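Local structure of cellulose-binding protein (Saccharophagus degradans, 2YHG) at residues Lys163-Asn166 and Gln172-Ala175; Arg115-Gly120 and Ser285-Val290. The protein may hydrolyse glycosidic bonds in carbohydrate metabolism, this piece holding its nucleoside hydrolase-like domain and C-terminal domain, while the full-length protein is thought to bind polysaccharide. One frame throughout, in Å; residues are numbered along the deposited sequence.

Contact 1: residues Lys163-Asn166 and Gln172-Ala175; sequences KVQN and QLDA
Leu173 reaches from helix 170-178 to helix 155-167 and fits its forked end against two successive residues, Val164 and Gln165. The two methyls divide the work unevenly. CD1 meets the valine, with Leu173 CD1 lying 3.9 Å from Val164 CG1, and the same methyl comes within 4.0 Å of the backbone Gln165 N. CD2 lies along the start of the glutamine side chain, 3.9 Å from Gln165 CG and 4.0 Å from Gln165 CB. What sends the fork across is the leucine's first torsion, which sets CG opposite the backbone N (chi1 173°); the CA-CB bond itself does not aim at the neighbouring helix. Val164, by contrast, starts out toward Leu173, and its CG1 branch does the touching. Gln165 offers only its aliphatic part: with chi1 178° and chi2 -175° the chain runs on fully extended, carrying the amide beyond the leucine methyls. The contact is therefore purely van der Waals; Val164 and Leu173 are buried, while Gln165 is exposed and lies alongside the leucine. Phe199 touches both Gln165 and Leu173, while Ile135 of helix 129-139 packs on Val164. The backbones come closest at Gln165 and Leu173, whose CA atoms are 5.8 Å apart. Together the two helices form the connection from strand 146-150 to its parallel neighbour 180-185, a beta-alpha-beta crossover with two consecutive helices in the nucleoside hydrolase-like domain.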
ATOM      1  N   LYS A 163     -14.992   4.321  19.914  1.00  8.75           N
ATOM      2  CA  LYS A 163     -16.196   5.138  19.925  0.50  9.31           C
ATOM      3  C   LYS A 163     -17.370   4.366  19.305  1.00  9.27           C
ATOM      4  O   LYS A 163     -18.484   4.404  19.832  1.00 10.78           O
ATOM      5  CB  LYS A 163     -15.970   6.458  19.182  0.50  8.88           C
ATOM      6  CG  LYS A 163     -17.268   7.294  19.037  0.50 10.25           C
ATOM      7  CD  LYS A 163     -16.975   8.611  18.379  0.50  7.99           C
ATOM      8  CE  LYS A 163     -18.189   9.482  18.293  0.50 11.07           C
ATOM      9  NZ  LYS A 163     -17.806  10.797  17.689  0.50 12.28           N
ATOM     10  N   VAL A 164     -17.148   3.686  18.194  1.00  9.03           N
ATOM     11  CA  VAL A 164     -18.193   2.878  17.577  1.00  9.78           C
ATOM     12  C   VAL A 164     -18.664   1.776  18.535  1.00  9.94           C
ATOM     13  O   VAL A 164     -19.886   1.594  18.743  1.00 10.59           O
ATOM     14  CB  VAL A 164     -17.695   2.309  16.232  1.00  9.58           C
ATOM     15  CG1 VAL A 164     -18.654   1.279  15.671  1.00 11.12           C
ATOM     16  CG2 VAL A 164     -17.477   3.420  15.242  1.00 10.34           C
ATOM     17  N   GLN A 165     -17.735   1.069  19.155  1.00  9.41           N
ATOM     18  CA  GLN A 165     -18.091   0.048  20.123  1.00 10.43           C
ATOM     19  C   GLN A 165     -18.903   0.618  21.277  1.00 10.72           C
ATOM     20  O   GLN A 165     -19.817  -0.011  21.787  1.00 12.77           O
ATOM     21  CB  GLN A 165     -16.839  -0.624  20.617  1.00 10.34           C
ATOM     22  CG  GLN A 165     -17.084  -1.688  21.680  1.00 11.55           C
ATOM     23  CD  GLN A 165     -15.775  -2.234  22.200  1.00 14.01           C
ATOM     24  OE1 GLN A 165     -14.892  -1.487  22.596  1.00 15.42           O
ATOM     25  NE2 GLN A 165     -15.639  -3.537  22.141  1.00 16.00           N
ATOM     26  N   ASN A 166     -18.598   1.837  21.678  1.00 10.45           N
ATOM     27  CA  ASN A 166     -19.207   2.484  22.838  1.00 11.82           C
ATOM     28  C   ASN A 166     -20.588   3.045  22.552  1.00 12.82           C
ATOM     29  O   ASN A 166     -21.291   3.379  23.467  1.00 15.37           O
ATOM     30  CB  ASN A 166     -18.290   3.623  23.333  1.00 13.65           C
ATOM     31  CG  ASN A 166     -18.772   4.282  24.582  1.00 16.76           C
ATOM     32  OD1 ASN A 166     -19.007   5.500  24.610  1.00 24.32           O
ATOM     33  ND2 ASN A 166     -18.728   3.546  25.661  1.00 19.76           N
ATOM     34  N   GLN A 172     -23.820  -3.459  14.405  1.00 13.25           N
ATOM     35  CA  GLN A 172     -23.254  -2.261  13.767  1.00 12.85           C
ATOM     36  C   GLN A 172     -21.723  -2.201  13.920  1.00 11.22           C
ATOM     37  O   GLN A 172     -21.015  -1.851  12.979  1.00 11.63           O
ATOM     38  CB  GLN A 172     -23.862  -0.983  14.347  1.00 12.72           C
ATOM     39  CG  GLN A 172     -25.298  -0.768  13.913  1.00 14.38           C
ATOM     40  CD  GLN A 172     -25.964   0.367  14.624  1.00 16.74           C
ATOM     41  OE1 GLN A 172     -25.820   0.554  15.828  1.00 16.56           O
ATOM     42  NE2 GLN A 172     -26.816   1.056  13.903  1.00 25.99           N
ATOM     43  N   LEU A 173     -21.234  -2.641  15.063  1.00 11.51           N
ATOM     44  CA  LEU A 173     -19.777  -2.717  15.278  1.00 10.25           C
ATOM     45  C   LEU A 173     -19.156  -3.769  14.364  1.00 10.73           C
ATOM     46  O   LEU A 173     -18.133  -3.508  13.699  1.00 10.68           O
ATOM     47  CB  LEU A 173     -19.496  -3.059  16.738  1.00 10.07           C
ATOM     48  CG  LEU A 173     -18.035  -3.334  17.075  1.00 10.75           C
ATOM     49  CD1 LEU A 173     -17.143  -2.118  16.824  1.00 12.06           C
ATOM     50  CD2 LEU A 173     -18.012  -3.801  18.542  1.00 12.54           C
ATOM     51  N   ASP A 174     -19.809  -4.922  14.236  1.00 11.18           N
ATOM     52  CA  ASP A 174     -19.273  -5.952  13.369  1.00 12.10           C
ATOM     53  C   ASP A 174     -19.239  -5.477  11.933  1.00 11.65           C
ATOM     54  O   ASP A 174     -18.307  -5.776  11.181  1.00 11.73           O
ATOM     55  CB  ASP A 174     -20.095  -7.241  13.491  1.00 15.01           C
ATOM     56  CG  ASP A 174     -19.893  -7.945  14.825  1.00 17.78           C
ATOM     57  OD1 ASP A 174     -18.812  -7.844  15.425  1.00 22.40           O
ATOM     58  OD2 ASP A 174     -20.820  -8.689  15.244  1.00 25.16           O
ATOM     59  N   ALA A 175     -20.273  -4.760  11.522  1.00 12.23           N
ATOM     60  CA  ALA A 175     -20.303  -4.251  10.155  1.00 12.00           C
ATOM     61  C   ALA A 175     -19.180  -3.241   9.905  1.00 10.80           C
ATOM     62  O   ALA A 175     -18.537  -3.267   8.868  1.00 11.87           O
ATOM     63  CB  ALA A 175     -21.669  -3.607   9.857  1.00 14.12           C
TER

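Contact 2: residues Arg115-Gly120 and Ser285-Val290; sequences RGYGMG and SGEDAV. With EDO (1,2-ethanediol), chain J.
Tyr117 and Glu287 point at each other from opposite sides and meet in a single hydrogen bond, in which Tyr117 OH donates to Glu287 OE1 over 2.7 Å. The carboxylate oxygen sits at the edge of the phenol, in the ring plane, so the acid approaches the hydroxyl end and stacks on neither face. At the acid, the hydroxyl arrives on the syn side of OE1, only 18° out of the carboxylate plane, even though ring and carboxylate planes are turned 65° apart. The other oxygen is farther off, with Glu287 OE2 3.8 Å from Tyr117 OH. Glu287 gets there by a chain extended beyond CG, which carries the carboxylate well out from its loop. Its OE1 also accepts from Asn190 ND2, so two donors grip the same oxygen and should steady the carboxylate. The phenol is held too: Lys71 makes a cation-pi contact with the ring, and Cys68 and Asp189 touch the tyrosine side chain.

At the far end of the 115-120 loop, Arg115 clasps a 1,2-ethanediol, probably from the crystallisation liquor. Backbone Arg115 N donates to O1 of the diol at 2.9 Å, nearly straight at 167°, whereas Arg115 NE reaches O2 of the diol, also at 2.9 Å, along a more bent line. O2 lies at the edge of the guanidinium, near its plane, and Asp121 OD2 is a further partner of the diol. The tyrosine-glutamate hydrogen bond is a long-range side-chain link between two surface loops, one following strand 110-112 at the border of the domain's parallel sheet, the other lying between strands 273-276 and 295-298.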
ATOM      1  N   ARG A 115      -3.432  13.166  20.160  1.00  7.09           N
ATOM      2  CA  ARG A 115      -2.287  14.012  20.502  1.00  7.13           C
ATOM      3  C   ARG A 115      -1.398  13.396  21.562  1.00  7.10           C
ATOM      4  O   ARG A 115      -0.322  13.930  21.820  1.00  7.81           O
ATOM      5  CB  ARG A 115      -2.745  15.388  20.926  1.00  8.63           C
ATOM      6  CG  ARG A 115      -3.424  16.145  19.824  1.00 11.33           C
ATOM      7  CD  ARG A 115      -3.877  17.526  20.278  1.00 15.00           C
ATOM      8  NE  ARG A 115      -4.906  17.451  21.308  1.00 14.67           N
ATOM      9  CZ  ARG A 115      -5.160  18.415  22.183  1.00 17.72           C
ATOM     10  NH1 ARG A 115      -4.422  19.499  22.179  1.00 23.85           N
ATOM     11  NH2 ARG A 115      -6.222  18.334  22.972  1.00 23.07           N
ATOM     12  N   GLY A 116      -1.851  12.318  22.190  1.00  7.00           N
ATOM     13  CA  GLY A 116      -1.092  11.586  23.188  1.00  7.16           C
ATOM     14  C   GLY A 116      -0.901  10.151  22.789  1.00  6.82           C
ATOM     15  O   GLY A 116      -1.368   9.704  21.732  1.00  6.97           O
ATOM     16  N   TYR A 117      -0.211   9.397  23.649  1.00  7.27           N
ATOM     17  CA  TYR A 117       0.309   8.088  23.293  1.00  6.37           C
ATOM     18  C   TYR A 117      -0.620   6.915  23.616  1.00  5.94           C
ATOM     19  O   TYR A 117      -1.126   6.778  24.728  1.00  7.36           O
ATOM     20  CB  TYR A 117       1.645   7.867  24.017  1.00  7.22           C
ATOM     21  CG  TYR A 117       2.151   6.456  23.858  1.00  6.89           C
ATOM     22  CD1 TYR A 117       2.632   6.008  22.634  1.00  6.67           C
ATOM     23  CD2 TYR A 117       2.085   5.544  24.890  1.00  7.35           C
ATOM     24  CE1 TYR A 117       3.008   4.674  22.443  1.00  6.78           C
ATOM     25  CE2 TYR A 117       2.465   4.216  24.729  1.00  8.58           C
ATOM     26  CZ  TYR A 117       2.881   3.782  23.483  1.00  7.27           C
ATOM     27  OH  TYR A 117       3.191   2.454  23.238  1.00  8.82           O
ATOM     28  N   GLY A 118      -0.770   6.031  22.640  1.00  6.02           N
ATOM     29  CA  GLY A 118      -1.302   4.715  22.850  1.00  6.38           C
ATOM     30  C   GLY A 118      -2.716   4.715  23.401  1.00  6.25           C
ATOM     31  O   GLY A 118      -3.493   5.646  23.191  1.00  6.64           O
ATOM     32  N   MET A 119      -3.068   3.623  24.076  1.00  6.75           N
ATOM     33  CA  MET A 119      -4.381   3.514  24.694  1.00  6.61           C
ATOM     34  C   MET A 119      -4.564   4.551  25.800  1.00  6.95           C
ATOM     35  O   MET A 119      -5.695   4.805  26.202  1.00  8.26           O
ATOM     36  CB  MET A 119      -4.617   2.106  25.236  1.00  7.34           C
ATOM     37  CG  MET A 119      -4.772   1.052  24.147  1.00  7.74           C
ATOM     38  SD  MET A 119      -6.150   1.370  22.982  1.00  7.89           S
ATOM     39  CE  MET A 119      -7.565   1.098  24.019  1.00  9.35           C
ATOM     40  N   GLY A 120      -3.498   5.173  26.280  1.00  7.42           N
ATOM     41  CA  GLY A 120      -3.631   6.262  27.237  1.00  7.58           C
ATOM     42  C   GLY A 120      -4.260   7.508  26.660  1.00  7.74           C
ATOM     43  O   GLY A 120      -4.638   8.390  27.428  1.00 10.39           O
ATOM     44  N   SER A 285       8.343  -1.760  24.666  1.00  9.38           N
ATOM     45  CA  SER A 285       8.669  -3.023  25.274  1.00  9.70           C
ATOM     46  C   SER A 285       7.776  -3.329  26.475  1.00  8.66           C
ATOM     47  O   SER A 285       7.461  -2.476  27.276  1.00 11.08           O
ATOM     48  CB  SER A 285      10.130  -3.028  25.672  1.00 12.94           C
ATOM     49  OG  SER A 285      10.389  -1.988  26.556  1.00 18.69           O
ATOM     50  N   GLY A 286       7.359  -4.582  26.551  1.00  9.17           N
ATOM     51  CA  GLY A 286       6.545  -5.047  27.671  1.00  8.81           C
ATOM     52  C   GLY A 286       5.056  -4.792  27.497  1.00  8.03           C
ATOM     53  O   GLY A 286       4.266  -5.355  28.252  1.00  9.92           O
ATOM     54  N   GLU A 287       4.657  -3.895  26.587  1.00  7.46           N
ATOM     55  CA  GLU A 287       3.264  -3.473  26.486  1.00  7.55           C
ATOM     56  C   GLU A 287       2.414  -4.472  25.722  1.00  7.64           C
ATOM     57  O   GLU A 287       1.228  -4.597  26.020  1.00 10.24           O
ATOM     58  CB  GLU A 287       3.170  -2.109  25.855  1.00  7.94           C
ATOM     59  CG  GLU A 287       3.829  -1.017  26.685  1.00  8.73           C
ATOM     60  CD  GLU A 287       3.799   0.335  26.054  1.00  9.05           C
ATOM     61  OE1 GLU A 287       3.020   0.574  25.108  1.00  9.64           O
ATOM     62  OE2 GLU A 287       4.562   1.211  26.513  1.00 12.86           O
ATOM     63  N   ASP A 288       2.963  -5.139  24.715  1.00  6.25           N
ATOM     64  CA  ASP A 288       2.159  -6.079  23.939  1.00  6.66           C
ATOM     65  C   ASP A 288       1.712  -7.279  24.793  1.00  6.19           C
ATOM     66  O   ASP A 288       0.619  -7.810  24.571  1.00  6.48           O
ATOM     67  CB  ASP A 288       2.976  -6.682  22.784  1.00  6.47           C
ATOM     68  CG  ASP A 288       3.282  -5.723  21.620  1.00  6.53           C
ATOM     69  OD1 ASP A 288       2.342  -5.277  20.933  1.00  7.60           O
ATOM     70  OD2 ASP A 288       4.490  -5.499  21.387  1.00  7.59           O
ATOM     71  N   ALA A 289       2.561  -7.737  25.701  1.00  6.88           N
ATOM     72  CA  ALA A 289       2.378  -9.019  26.341  1.00  6.54           C
ATOM     73  C   ALA A 289       1.085  -9.095  27.136  1.00  6.46           C
ATOM     74  O   ALA A 289       0.536 -10.200  27.328  1.00  6.98           O
ATOM     75  CB  ALA A 289       3.563  -9.353  27.247  1.00  8.44           C
ATOM     76  N   VAL A 290       0.593  -7.967  27.630  1.00  6.40           N
ATOM     77  CA  VAL A 290      -0.634  -7.988  28.414  1.00  6.16           C
ATOM     78  C   VAL A 290      -1.839  -8.425  27.578  1.00  6.21           C
ATOM     79  O   VAL A 290      -2.839  -8.860  28.151  1.00  7.16           O
ATOM     80  CB  VAL A 290      -0.909  -6.659  29.122  1.00  7.03           C
ATOM     81  CG1 VAL A 290       0.273  -6.268  29.998  1.00  8.32           C
ATOM     82  CG2 VAL A 290      -1.319  -5.561  28.126  1.00  8.01           C
TER
HETATM   83  C1  EDO J1942      -7.128  13.590  21.642  1.00 16.75           C
HETATM   84  O1  EDO J1942      -5.736  13.755  21.847  1.00 12.20           O
HETATM   85  C2  EDO J1942      -7.589  14.464  20.511  1.00 25.93           C
HETATM   86  O2  EDO J1942      -7.285  15.824  20.819  1.00 21.25           O

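Overall arrangement
Along the chain, contact 1 is nested inside the span closed by contact 2: both its helical segments fall between residues 120 and 285. In space the two centres are about 22 Å apart and the nearest atoms about 8 Å, so they do not touch. Each centre lies about 25 Å from that of the chain. Contact 1 is local, greasy packing between neighbouring helices; contact 2 is a polar bridge between residues far apart in sequence. Contact 2 is nearer a metal: the side chain of Tyr117 is about 9 Å from that of Asp36, a calcium ligand, and about 12 Å from a bound calcium ion, whereas contact 1 lies away from the known sites.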